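Side-chain contacts in cycloserine biosynthesis protein DcsG (Streptomyces lavendulae, PDB 6JIL), which catalyses the ATP-dependent, magnesium-requiring cyclisation of O-ureido-D-serine to the antibiotic D-cycloserine, as a monomeric ligase of the ATP-grasp family: residues Trp59-Ala64 against Tyr143-Gln148; Ala64-Phe69 against Trp88-Arg93; Met83-Trp88 against Met270-Pro275. All blocks are in the same frame, centred on the assembly; numbering follows the deposited sequence.

Contact 1: Trp59-Ala64 against Tyr143-Gln148; sequences WAERQA and YSKDVQ. With ADP (adenosine-5'-diphosphate), chain G.
Lys145 lays its long chain across Ala60 and ends beside the stem of Glu61. The first three torsions are all close to 180°, which sends the methylenes straight out from the loop at 143-148 toward the turn at 59-61. They run past both the methyl and the carbonyl oxygen of Ala60: Ala60 CB lies 3.7 Å from Lys145 CD, and Ala60 O is 3.4 Å from both Lys145 CD and Lys145 CE. The carbonyl therefore faces aliphatic carbon, not the ammonium group. At the last torsion the chain bends (chi4 53°), bringing Lys145 NZ alongside Glu61, 3.8 Å from Glu61 CG.

The Glu61 side chain is set roughly perpendicular to that of Lys145. As a result the ammonium group sits beside the aliphatic part of the glutamate while the carboxylate runs on past it, with Glu61 OE2 4.9 Å from Lys145 NZ. On its other oxygen, Glu61 OE1 makes a long salt bridge of 3.6 Å to Arg62 NH1 of the same turn.

Behind Lys145 the loop, which joins strands 133-138 and 148-151, folds over the beta-phosphate of ADP, consistent with the phosphate-covering loop of ATP-grasp enzymes. Tyr143 and Ser144 both adopt left-handed backbone conformations, and Ser144 N donates a bent hydrogen bond of 2.7 Å to ADP O3B. Ser144 OG is held by the carbonyl of His213, and Asp146 forms a salt bridge with Arg164.

Across this partly buried junction the contact is mainly aliphatic, and the opposite charges of Glu61 and Lys145 may add a weak long-range attraction. With no direct ion pair joining the two sides, the turn and the phosphate-binding loop touch only lightly.

Contact 2: Ala64-Phe69 against Trp88-Arg93; sequences AEFLAF and WALDKR. With ADP (adenosine-5'-diphosphate), chain G.
The ring of Phe66 meets Leu90 at its edge, not over a face: Leu90 CD2 lies near the ring plane, 3.7 Å from both Phe66 CD2 and Phe66 CE2. Trp38 and Trp59 also pack on this ring, the first edge-to-face and the second with the planes about 40° apart. One turn away, the Phe69 ring has the carbonyl oxygen of Phe66 in plane at its edge and makes an edge-to-face contact with Trp45.

Phe66 reaches Leu90 because its CG stands anti to the backbone N (chi1 -179°), carrying the ring out from helix 63-76 so that its edge meets the methyl, the two side chains being roughly perpendicular. The same Leu90 methyl is also met by Leu67, whose CD1 comes to 3.8 Å from Leu90 CD2; the two leucine side chains run antiparallel, alongside one another. Both residues of helix 63-76 thus converge on the one methyl. Leu90 itself is where the chain leaves helix 83-89, and Cys273 packs against it as well.

Past Leu90 the chain turns polar. Asp91 OD1 and Arg93 NH1 form a salt bridge of 2.8 Å, although the hydrogen bond within it is weakly aligned. Lys92 diverges from them, extended until it bends at its last torsion, and its NZ donates to ADP O2B at 2.9 Å. Its CE passes 3.4 Å from ADP O3A, the oxygen bridging the two phosphates.

The contact joins a purely apolar patch between helix 63-76 and the end of helix 83-89 to a segment that binds nucleotide two residues later. Leu90 is placed by apolar packing, while the positive charge of Lys92 would offset the negative charge of the diphosphate.

Contact 3: Met83-Trp88 against Met270-Pro275; sequences MPLVRW and MELCEP. With MG (magnesium ion), chain I.
Leu272 packs against Leu85 with its stem and against Trp88 with its CD1, while Cys273 rests against Val86. The stem of Leu272 meets the tip of Leu85, with Leu272 CB 3.9 Å from Leu85 CD2 and the two side chains nearly perpendicular. Further out, Leu272 CD1 comes to the edge of the Trp88 six-membered ring, near its plane and 4.0 Å from Trp88 CZ3. The second pair is more symmetrical: Cys273 SG faces the notch between the two methyls of Val86, 4.1 Å from both Val86 CG1 and Val86 CG2. The thiol gets there because SG is anti to the backbone N (chi1 -178°). Here the helix and the loop run close together, the CA atoms of Val86 and Cys273 being 5.7 Å apart.

A second shell fixes the indole. Trp88 NE1 is hydrogen-bonded to Asp97 OD1, and the ring system also meets the ring of His243 with the planes about 30° apart, so its rotation is set from beyond the contact.

Next to Leu272 in sequence, Glu271 binds magnesium and is a probable active-site residue. Its OE2 lies 2.2 Å from the magnesium ion, a water lies 2.3 Å from the same ion, and Glu269 shares the metal. Glu271 OE1 forms a salt bridge with Arg254, another probable catalytic residue.

Across the interface everything is apolar, in a buried setting where helix 83-89 covers the exit of strand 265-271. The side chains immediately after the metal ligand are thus packed into the core, and one short run of backbone passes directly from magnesium coordination to hydrophobic packing.

Contacts 2 and 3 are buried and apolar, whereas contact 1 lies nearer the surface, where a lysine chain meets an alanine and an exposed glutamate. Contact 1 uses the turn leading into helix 63-76 and contact 2 the helix itself, while helix 83-89 serves contacts 2 and 3. The two buried contacts adjoin through Leu90 CD1, which lies 3.3 Å from Cys273 CB. Trp59, in segment 59-64 but not touching 143-148, reaches contact 3: its NE1 probably hydrogen-bonds Glu274 OE2 at 2.8 Å. Each contact includes a segment that reaches the active site, through Ser144 and Lys92 to ADP and through Glu271 to magnesium.

Contact 1: Trp59-Ala64 against Tyr143-Gln148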
loop_
_atom_site.group_PDB
_atom_site.type_symbol
_atom_site.label_atom_id
_atom_site.label_comp_id
_atom_site.label_asym_id
_atom_site.label_seq_id
_atom_site.Cartn_x
_atom_site.Cartn_y
_atom_site.Cartn_z
ATOM N N TRP A 59 6.217 1.680 -10.259
ATOM C CA TRP A 59 5.185 0.842 -10.862
ATOM C C TRP A 59 3.910 1.661 -10.967
ATOM O O TRP A 59 3.058 1.393 -11.816
ATOM C CB TRP A 59 4.917 -0.421 -10.029
ATOM C CG TRP A 59 4.245 -0.177 -8.699
ATOM C CD1 TRP A 59 4.853 -0.028 -7.480
ATOM C CD2 TRP A 59 2.841 -0.023 -8.462
ATOM N NE1 TRP A 59 3.916 0.211 -6.504
ATOM C CE2 TRP A 59 2.672 0.222 -7.079
ATOM C CE3 TRP A 59 1.707 -0.066 -9.285
ATOM C CZ2 TRP A 59 1.416 0.426 -6.501
ATOM C CZ3 TRP A 59 0.458 0.139 -8.708
ATOM C CH2 TRP A 59 0.325 0.382 -7.329
ATOM N N ALA A 60 3.786 2.660 -10.095
ATOM C CA ALA A 60 2.620 3.536 -10.085
ATOM C C ALA A 60 2.531 4.362 -11.362
ATOM O O ALA A 60 1.477 4.906 -11.675
ATOM C CB ALA A 60 2.668 4.462 -8.877
ATOM N N GLU A 61 3.646 4.462 -12.082
ATOM C CA GLU A 61 3.704 5.215 -13.335
ATOM C C GLU A 61 3.484 4.297 -14.527
ATOM O O GLU A 61 3.102 4.751 -15.603
ATOM C CB GLU A 61 5.059 5.899 -13.492
ATOM C CG GLU A 61 5.194 7.171 -12.706
ATOM C CD GLU A 61 6.625 7.633 -12.629
ATOM O OE1 GLU A 61 7.302 7.650 -13.682
ATOM O OE2 GLU A 61 7.077 7.983 -11.515
ATOM N N ARG A 62 3.739 3.010 -14.331
ATOM C CA ARG A 62 3.564 2.030 -15.391
ATOM C C ARG A 62 3.130 0.698 -14.787
ATOM O O ARG A 62 3.867 -0.284 -14.788
ATOM C CB ARG A 62 4.862 1.885 -16.195
ATOM C CG ARG A 62 6.135 1.899 -15.364
ATOM C CD ARG A 62 7.368 1.869 -16.259
ATOM N NE ARG A 62 7.418 3.013 -17.170
ATOM C CZ ARG A 62 7.650 4.270 -16.792
ATOM N NH1 ARG A 62 7.860 4.558 -15.509
ATOM N NH2 ARG A 62 7.670 5.243 -17.697
ATOM N N GLN A 63 1.905 0.689 -14.284
ATOM C CA GLN A 63 1.329 -0.472 -13.638
ATOM C C GLN A 63 1.351 -1.731 -14.489
ATOM O O GLN A 63 1.890 -2.747 -14.066
ATOM C CB GLN A 63 -0.103 -0.150 -13.202
ATOM C CG GLN A 63 -0.211 1.119 -12.355
ATOM C CD GLN A 63 -0.321 2.396 -13.187
ATOM O OE1 GLN A 63 0.481 2.641 -14.091
ATOM N NE2 GLN A 63 -1.319 3.222 -12.871
ATOM N N ALA A 64 0.769 -1.669 -15.679
ATOM C CA ALA A 64 0.737 -2.831 -16.560
ATOM C C ALA A 64 2.133 -3.406 -16.789
ATOM O O ALA A 64 2.306 -4.626 -16.811
ATOM C CB ALA A 64 0.096 -2.466 -17.903
ATOM N N TYR A 143 2.549 6.487 -2.840
ATOM C CA TYR A 143 3.300 7.703 -2.570
ATOM C C TYR A 143 2.532 8.971 -2.948
ATOM O O TYR A 143 3.101 9.908 -3.505
ATOM C CB TYR A 143 4.625 7.630 -3.328
ATOM C CG TYR A 143 5.772 8.335 -2.645
ATOM C CD1 TYR A 143 6.135 8.012 -1.339
ATOM C CD2 TYR A 143 6.508 9.316 -3.311
ATOM C CE1 TYR A 143 7.209 8.654 -0.707
ATOM C CE2 TYR A 143 7.573 9.958 -2.693
ATOM C CZ TYR A 143 7.919 9.623 -1.391
ATOM O OH TYR A 143 8.974 10.264 -0.786
ATOM N N SER A 144 1.238 8.989 -2.643
ATOM C CA SER A 144 0.379 10.137 -2.933
ATOM C C SER A 144 0.158 10.439 -4.421
ATOM O O SER A 144 -0.367 11.500 -4.757
ATOM C CB SER A 144 0.933 11.393 -2.255
ATOM O OG SER A 144 0.978 11.249 -0.843
ATOM N N LYS A 145 0.535 9.526 -5.315
ATOM C CA LYS A 145 0.351 9.774 -6.745
ATOM C C LYS A 145 -1.096 10.051 -7.178
ATOM O O LYS A 145 -2.012 9.284 -6.882
ATOM C CB LYS A 145 0.889 8.610 -7.573
ATOM C CG LYS A 145 0.902 8.933 -9.059
ATOM C CD LYS A 145 1.387 7.781 -9.909
ATOM C CE LYS A 145 1.575 8.242 -11.336
ATOM N NZ LYS A 145 2.452 9.454 -11.362
ATOM N N ASP A 146 -1.275 11.150 -7.901
ATOM C CA ASP A 146 -2.578 11.582 -8.413
ATOM C C ASP A 146 -3.699 11.556 -7.385
ATOM O O ASP A 146 -4.855 11.297 -7.724
ATOM C CB ASP A 146 -2.978 10.752 -9.638
ATOM C CG ASP A 146 -2.017 10.936 -10.802
ATOM O OD1 ASP A 146 -1.741 12.091 -11.170
ATOM O OD2 ASP A 146 -1.537 9.927 -11.358
ATOM N N VAL A 147 -3.353 11.834 -6.133
ATOM C CA VAL A 147 -4.334 11.868 -5.063
ATOM C C VAL A 147 -4.649 13.328 -4.791
ATOM O O VAL A 147 -3.734 14.145 -4.675
ATOM C CB VAL A 147 -3.788 11.237 -3.777
ATOM C CG1 VAL A 147 -4.806 11.373 -2.671
ATOM C CG2 VAL A 147 -3.449 9.775 -4.017
ATOM N N GLN A 148 -5.935 13.662 -4.697
ATOM C CA GLN A 148 -6.332 15.043 -4.448
ATOM C C GLN A 148 -7.564 15.205 -3.557
ATOM O O GLN A 148 -8.435 14.333 -3.492
ATOM C CB GLN A 148 -6.566 15.783 -5.776
ATOM C CG GLN A 148 -5.344 15.838 -6.689
ATOM C CD GLN A 148 -5.513 16.792 -7.868
ATOM O OE1 GLN A 148 -4.733 16.761 -8.826
ATOM N NE2 GLN A 148 -6.525 17.651 -7.797
HETATM P PB ADP G . -1.291 6.202 -1.416
HETATM O O1B ADP G . -0.542 6.588 -0.040
HETATM O O2B ADP G . -1.108 4.714 -1.702
HETATM O O3B ADP G . -0.669 7.026 -2.564
HETATM P PA ADP G . -3.452 6.913 0.130
HETATM O O1A ADP G . -4.738 6.251 0.340
HETATM O O2A ADP G . -2.474 6.457 1.297
HETATM O O3A ADP G . -2.898 6.498 -1.349
HETATM O "O5'" ADP G . -3.697 8.503 0.145
HETATM C "C5'" ADP G . -2.451 9.178 0.320
HETATM C "C4'" ADP G . -2.618 10.233 1.421
HETATM O "O4'" ADP G . -3.754 11.078 1.129
HETATM C "C3'" ADP G . -2.878 9.581 2.774
HETATM O "O3'" ADP G . -1.668 9.309 3.470
HETATM C "C2'" ADP G . -3.767 10.603 3.486
HETATM O "O2'" ADP G . -2.994 11.564 4.212
HETATM C "C1'" ADP G . -4.570 11.243 2.330
HETATM N N9 ADP G . -5.906 10.600 2.171
HETATM C C8 ADP G . -6.300 9.741 1.175
HETATM N N7 ADP G . -7.551 9.417 1.316
HETATM C C5 ADP G . -8.052 10.036 2.404
HETATM C C6 ADP G . -9.363 10.237 2.917
HETATM N N6 ADP G . -10.444 9.547 2.390
HETATM N N1 ADP G . -9.536 11.127 3.913
HETATM C C2 ADP G . -8.518 11.821 4.424
HETATM N N3 ADP G . -7.275 11.672 3.970
HETATM C C4 ADP G . -6.997 10.805 2.978
#

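Contact 2: Ala64-Phe69 against Trp88-Arg93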
loop_
_atom_site.group_PDB
_atom_site.type_symbol
_atom_site.label_atom_id
_atom_site.label_comp_id
_atom_site.label_asym_id
_atom_site.label_seq_id
_atom_site.Cartn_x
_atom_site.Cartn_y
_atom_site.Cartn_z
ATOM N N ALA A 64 0.769 -1.669 -15.679
ATOM C CA ALA A 64 0.737 -2.831 -16.560
ATOM C C ALA A 64 2.133 -3.406 -16.789
ATOM O O ALA A 64 2.306 -4.626 -16.811
ATOM C CB ALA A 64 0.096 -2.466 -17.903
ATOM N N GLU A 65 3.117 -2.526 -16.961
ATOM C CA GLU A 65 4.498 -2.945 -17.194
ATOM C C GLU A 65 5.062 -3.740 -16.027
ATOM O O GLU A 65 5.726 -4.758 -16.231
ATOM C CB GLU A 65 5.411 -1.736 -17.443
ATOM C CG GLU A 65 5.259 -1.071 -18.803
ATOM C CD GLU A 65 3.969 -0.281 -18.947
ATOM O OE1 GLU A 65 3.791 0.372 -19.998
ATOM O OE2 GLU A 65 3.135 -0.305 -18.020
ATOM N N PHE A 66 4.801 -3.271 -14.809
ATOM C CA PHE A 66 5.303 -3.938 -13.614
ATOM C C PHE A 66 4.607 -5.277 -13.397
ATOM O O PHE A 66 5.245 -6.264 -13.019
ATOM C CB PHE A 66 5.109 -3.057 -12.373
ATOM C CG PHE A 66 5.620 -3.688 -11.107
ATOM C CD1 PHE A 66 6.985 -3.853 -10.900
ATOM C CD2 PHE A 66 4.740 -4.176 -10.152
ATOM C CE1 PHE A 66 7.460 -4.498 -9.764
ATOM C CE2 PHE A 66 5.210 -4.823 -9.011
ATOM C CZ PHE A 66 6.568 -4.985 -8.818
ATOM N N LEU A 67 3.298 -5.302 -13.627
ATOM C CA LEU A 67 2.528 -6.527 -13.470
ATOM C C LEU A 67 3.050 -7.576 -14.451
ATOM O O LEU A 67 3.138 -8.756 -14.115
ATOM C CB LEU A 67 1.041 -6.258 -13.722
ATOM C CG LEU A 67 0.202 -5.774 -12.536
ATOM C CD1 LEU A 67 0.858 -4.574 -11.907
ATOM C CD2 LEU A 67 -1.217 -5.418 -12.988
ATOM N N ALA A 68 3.408 -7.141 -15.657
ATOM C CA ALA A 68 3.929 -8.048 -16.678
ATOM C C ALA A 68 5.285 -8.586 -16.228
ATOM O O ALA A 68 5.608 -9.760 -16.430
ATOM C CB ALA A 68 4.067 -7.314 -18.015
ATOM N N PHE A 69 6.071 -7.711 -15.612
ATOM C CA PHE A 69 7.388 -8.078 -15.116
ATOM C C PHE A 69 7.229 -9.171 -14.069
ATOM O O PHE A 69 7.868 -10.210 -14.145
ATOM C CB PHE A 69 8.075 -6.859 -14.496
ATOM C CG PHE A 69 9.215 -7.206 -13.582
ATOM C CD1 PHE A 69 10.447 -7.583 -14.094
ATOM C CD2 PHE A 69 9.047 -7.167 -12.199
ATOM C CE1 PHE A 69 11.508 -7.918 -13.236
ATOM C CE2 PHE A 69 10.098 -7.500 -11.333
ATOM C CZ PHE A 69 11.327 -7.874 -11.854
ATOM N N TRP A 88 -3.818 -8.436 -6.640
ATOM C CA TRP A 88 -4.813 -7.994 -5.670
ATOM C C TRP A 88 -4.313 -6.842 -4.788
ATOM O O TRP A 88 -5.056 -5.895 -4.512
ATOM C CB TRP A 88 -5.218 -9.180 -4.788
ATOM C CG TRP A 88 -6.428 -8.941 -3.930
ATOM C CD1 TRP A 88 -7.726 -8.890 -4.344
ATOM C CD2 TRP A 88 -6.449 -8.697 -2.520
ATOM N NE1 TRP A 88 -8.552 -8.629 -3.283
ATOM C CE2 TRP A 88 -7.797 -8.505 -2.150
ATOM C CE3 TRP A 88 -5.460 -8.622 -1.534
ATOM C CZ2 TRP A 88 -8.186 -8.240 -0.833
ATOM C CZ3 TRP A 88 -5.846 -8.355 -0.219
ATOM C CH2 TRP A 88 -7.202 -8.167 0.115
ATOM N N ALA A 89 -3.050 -6.925 -4.369
ATOM C CA ALA A 89 -2.456 -5.928 -3.490
ATOM C C ALA A 89 -2.126 -4.615 -4.166
ATOM O O ALA A 89 -2.025 -3.593 -3.501
ATOM C CB ALA A 89 -1.196 -6.497 -2.826
ATOM N N LEU A 90 -1.952 -4.633 -5.482
ATOM C CA LEU A 90 -1.625 -3.410 -6.213
ATOM C C LEU A 90 -2.833 -2.669 -6.761
ATOM O O LEU A 90 -2.708 -1.879 -7.697
ATOM C CB LEU A 90 -0.660 -3.713 -7.360
ATOM C CG LEU A 90 0.811 -3.818 -6.963
ATOM C CD1 LEU A 90 0.968 -4.891 -5.928
ATOM C CD2 LEU A 90 1.664 -4.117 -8.187
ATOM N N ASP A 91 -4.002 -2.921 -6.182
ATOM C CA ASP A 91 -5.233 -2.258 -6.614
ATOM C C ASP A 91 -6.129 -2.036 -5.404
ATOM O O ASP A 91 -6.651 -2.989 -4.827
ATOM C CB ASP A 91 -5.952 -3.106 -7.666
ATOM C CG ASP A 91 -7.219 -2.445 -8.192
ATOM O OD1 ASP A 91 -7.671 -2.834 -9.292
ATOM O OD2 ASP A 91 -7.775 -1.554 -7.512
ATOM N N LYS A 92 -6.303 -0.772 -5.029
ATOM C CA LYS A 92 -7.098 -0.415 -3.862
ATOM C C LYS A 92 -8.526 -0.944 -3.841
ATOM O O LYS A 92 -9.265 -0.709 -2.886
ATOM C CB LYS A 92 -7.090 1.101 -3.667
ATOM C CG LYS A 92 -5.778 1.625 -3.081
ATOM C CD LYS A 92 -5.796 3.145 -2.952
ATOM C CE LYS A 92 -4.578 3.660 -2.197
ATOM N NZ LYS A 92 -3.306 3.236 -2.843
ATOM N N ARG A 93 -8.913 -1.661 -4.889
ATOM C CA ARG A 93 -10.242 -2.247 -4.925
ATOM C C ARG A 93 -10.325 -3.336 -3.850
ATOM O O ARG A 93 -11.402 -3.860 -3.567
ATOM C CB ARG A 93 -10.532 -2.826 -6.309
ATOM C CG ARG A 93 -10.889 -1.757 -7.326
ATOM C CD ARG A 93 -10.528 -2.175 -8.726
ATOM N NE ARG A 93 -11.228 -3.381 -9.145
ATOM C CZ ARG A 93 -10.867 -4.113 -10.193
ATOM N NH1 ARG A 93 -9.812 -3.750 -10.913
ATOM N NH2 ARG A 93 -11.550 -5.206 -10.512
HETATM P PB ADP G . -1.291 6.202 -1.416
HETATM O O1B ADP G . -0.542 6.588 -0.040
HETATM O O2B ADP G . -1.108 4.714 -1.702
HETATM O O3B ADP G . -0.669 7.026 -2.564
HETATM P PA ADP G . -3.452 6.913 0.130
HETATM O O1A ADP G . -4.738 6.251 0.340
HETATM O O2A ADP G . -2.474 6.457 1.297
HETATM O O3A ADP G . -2.898 6.498 -1.349
HETATM O "O5'" ADP G . -3.697 8.503 0.145
HETATM C "C5'" ADP G . -2.451 9.178 0.320
HETATM C "C4'" ADP G . -2.618 10.233 1.421
HETATM O "O4'" ADP G . -3.754 11.078 1.129
HETATM C "C3'" ADP G . -2.878 9.581 2.774
HETATM O "O3'" ADP G . -1.668 9.309 3.470
HETATM C "C2'" ADP G . -3.767 10.603 3.486
HETATM O "O2'" ADP G . -2.994 11.564 4.212
HETATM C "C1'" ADP G . -4.570 11.243 2.330
HETATM N N9 ADP G . -5.906 10.600 2.171
HETATM C C8 ADP G . -6.300 9.741 1.175
HETATM N N7 ADP G . -7.551 9.417 1.316
HETATM C C5 ADP G . -8.052 10.036 2.404
HETATM C C6 ADP G . -9.363 10.237 2.917
HETATM N N6 ADP G . -10.444 9.547 2.390
HETATM N N1 ADP G . -9.536 11.127 3.913
HETATM C C2 ADP G . -8.518 11.821 4.424
HETATM N N3 ADP G . -7.275 11.672 3.970
HETATM C C4 ADP G . -6.997 10.805 2.978
#

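Contact 3: Met83-Trp88 against Met270-Pro275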
loop_
_atom_site.group_PDB
_atom_site.type_symbol
_atom_site.label_atom_id
_atom_site.label_comp_id
_atom_site.label_asym_id
_atom_site.label_seq_id
_atom_site.Cartn_x
_atom_site.Cartn_y
_atom_site.Cartn_z
HETATM N N MSE A 83 1.661 -14.296 -7.527
HETATM C CA MSE A 83 0.866 -13.437 -8.399
HETATM C C MSE A 83 -0.532 -13.062 -7.926
HETATM O O MSE A 83 -0.893 -11.884 -7.953
HETATM C CB MSE A 83 0.811 -14.034 -9.805
HETATM C CG MSE A 83 2.156 -13.980 -10.502
HETATM SE SE MSE A 83 2.765 -12.155 -10.788
HETATM C CE MSE A 83 3.485 -11.755 -9.057
ATOM N N PRO A 84 -1.342 -14.042 -7.488
ATOM C CA PRO A 84 -2.683 -13.656 -7.034
ATOM C C PRO A 84 -2.604 -12.502 -6.031
ATOM O O PRO A 84 -3.338 -11.521 -6.147
ATOM C CB PRO A 84 -3.222 -14.944 -6.413
ATOM C CG PRO A 84 -2.579 -15.996 -7.251
ATOM C CD PRO A 84 -1.147 -15.496 -7.363
ATOM N N LEU A 85 -1.696 -12.626 -5.062
ATOM C CA LEU A 85 -1.494 -11.599 -4.037
ATOM C C LEU A 85 -1.035 -10.292 -4.678
ATOM O O LEU A 85 -1.530 -9.223 -4.346
ATOM C CB LEU A 85 -0.427 -12.046 -3.027
ATOM C CG LEU A 85 -0.454 -11.518 -1.584
ATOM C CD1 LEU A 85 0.957 -11.544 -1.040
ATOM C CD2 LEU A 85 -1.015 -10.114 -1.507
ATOM N N VAL A 86 -0.080 -10.380 -5.594
ATOM C CA VAL A 86 0.435 -9.192 -6.261
ATOM C C VAL A 86 -0.640 -8.391 -6.994
ATOM O O VAL A 86 -0.779 -7.190 -6.764
ATOM C CB VAL A 86 1.564 -9.560 -7.260
ATOM C CG1 VAL A 86 1.991 -8.321 -8.066
ATOM C CG2 VAL A 86 2.757 -10.134 -6.498
ATOM N N ARG A 87 -1.402 -9.043 -7.869
ATOM C CA ARG A 87 -2.443 -8.344 -8.620
ATOM C C ARG A 87 -3.472 -7.707 -7.694
ATOM O O ARG A 87 -3.943 -6.593 -7.934
ATOM C CB ARG A 87 -3.182 -9.299 -9.569
ATOM C CG ARG A 87 -2.306 -10.048 -10.552
ATOM C CD ARG A 87 -3.147 -10.813 -11.573
ATOM N NE ARG A 87 -2.459 -12.019 -12.032
ATOM C CZ ARG A 87 -2.543 -13.210 -11.437
ATOM N NH1 ARG A 87 -3.296 -13.369 -10.355
ATOM N NH2 ARG A 87 -1.855 -14.244 -11.913
ATOM N N TRP A 88 -3.818 -8.436 -6.640
ATOM C CA TRP A 88 -4.813 -7.994 -5.670
ATOM C C TRP A 88 -4.313 -6.842 -4.788
ATOM O O TRP A 88 -5.056 -5.895 -4.512
ATOM C CB TRP A 88 -5.218 -9.180 -4.788
ATOM C CG TRP A 88 -6.428 -8.941 -3.930
ATOM C CD1 TRP A 88 -7.726 -8.890 -4.344
ATOM C CD2 TRP A 88 -6.449 -8.697 -2.520
ATOM N NE1 TRP A 88 -8.552 -8.629 -3.283
ATOM C CE2 TRP A 88 -7.797 -8.505 -2.150
ATOM C CE3 TRP A 88 -5.460 -8.622 -1.534
ATOM C CZ2 TRP A 88 -8.186 -8.240 -0.833
ATOM C CZ3 TRP A 88 -5.846 -8.355 -0.219
ATOM C CH2 TRP A 88 -7.202 -8.167 0.115
HETATM N N MSE A 270 -3.855 -0.516 2.566
HETATM C CA MSE A 270 -3.062 -1.628 3.066
HETATM C C MSE A 270 -2.073 -2.054 1.989
HETATM O O MSE A 270 -2.437 -2.161 0.822
HETATM C CB MSE A 270 -4.002 -2.779 3.428
HETATM C CG MSE A 270 -3.352 -4.131 3.576
HETATM SE SE MSE A 270 -4.675 -5.512 3.956
HETATM C CE MSE A 270 -4.039 -6.040 5.693
ATOM N N GLU A 271 -0.821 -2.278 2.379
ATOM C CA GLU A 271 0.218 -2.688 1.430
ATOM C C GLU A 271 0.834 -4.038 1.778
ATOM O O GLU A 271 1.498 -4.197 2.808
ATOM C CB GLU A 271 1.300 -1.606 1.342
ATOM C CG GLU A 271 0.857 -0.402 0.523
ATOM C CD GLU A 271 1.815 0.763 0.620
ATOM O OE1 GLU A 271 3.037 0.556 0.490
ATOM O OE2 GLU A 271 1.343 1.891 0.824
ATOM N N LEU A 272 0.625 -5.004 0.891
ATOM C CA LEU A 272 1.112 -6.356 1.103
ATOM C C LEU A 272 2.151 -6.824 0.100
ATOM O O LEU A 272 2.839 -7.821 0.330
ATOM C CB LEU A 272 -0.074 -7.312 1.074
ATOM C CG LEU A 272 -1.247 -6.809 1.912
ATOM C CD1 LEU A 272 -2.400 -7.774 1.799
ATOM C CD2 LEU A 272 -0.807 -6.640 3.363
ATOM N N CYS A 273 2.266 -6.108 -1.012
ATOM C CA CYS A 273 3.207 -6.486 -2.055
ATOM C C CYS A 273 4.581 -5.868 -1.879
ATOM O O CYS A 273 5.551 -6.587 -1.673
ATOM C CB CYS A 273 2.653 -6.104 -3.421
ATOM S SG CYS A 273 3.731 -6.573 -4.773
ATOM N N GLU A 274 4.656 -4.542 -1.976
ATOM C CA GLU A 274 5.915 -3.815 -1.824
ATOM C C GLU A 274 5.734 -2.619 -0.880
ATOM O O GLU A 274 5.861 -1.467 -1.285
ATOM C CB GLU A 274 6.404 -3.335 -3.192
ATOM C CG GLU A 274 5.300 -2.903 -4.144
ATOM C CD GLU A 274 4.345 -1.898 -3.528
ATOM O OE1 GLU A 274 3.569 -2.283 -2.625
ATOM O OE2 GLU A 274 4.372 -0.720 -3.942
ATOM N N PRO A 275 5.448 -2.886 0.400
ATOM C CA PRO A 275 5.243 -1.823 1.383
ATOM C C PRO A 275 6.474 -1.187 1.990
ATOM O O PRO A 275 7.521 -1.824 2.160
ATOM C CB PRO A 275 4.457 -2.528 2.463
ATOM C CG PRO A 275 5.163 -3.867 2.502
ATOM C CD PRO A 275 5.241 -4.208 1.027
HETATM MG MG MG I . 0.149 3.162 -0.549
HETATM O O HOH W 1 0.044 2.149 -2.608
#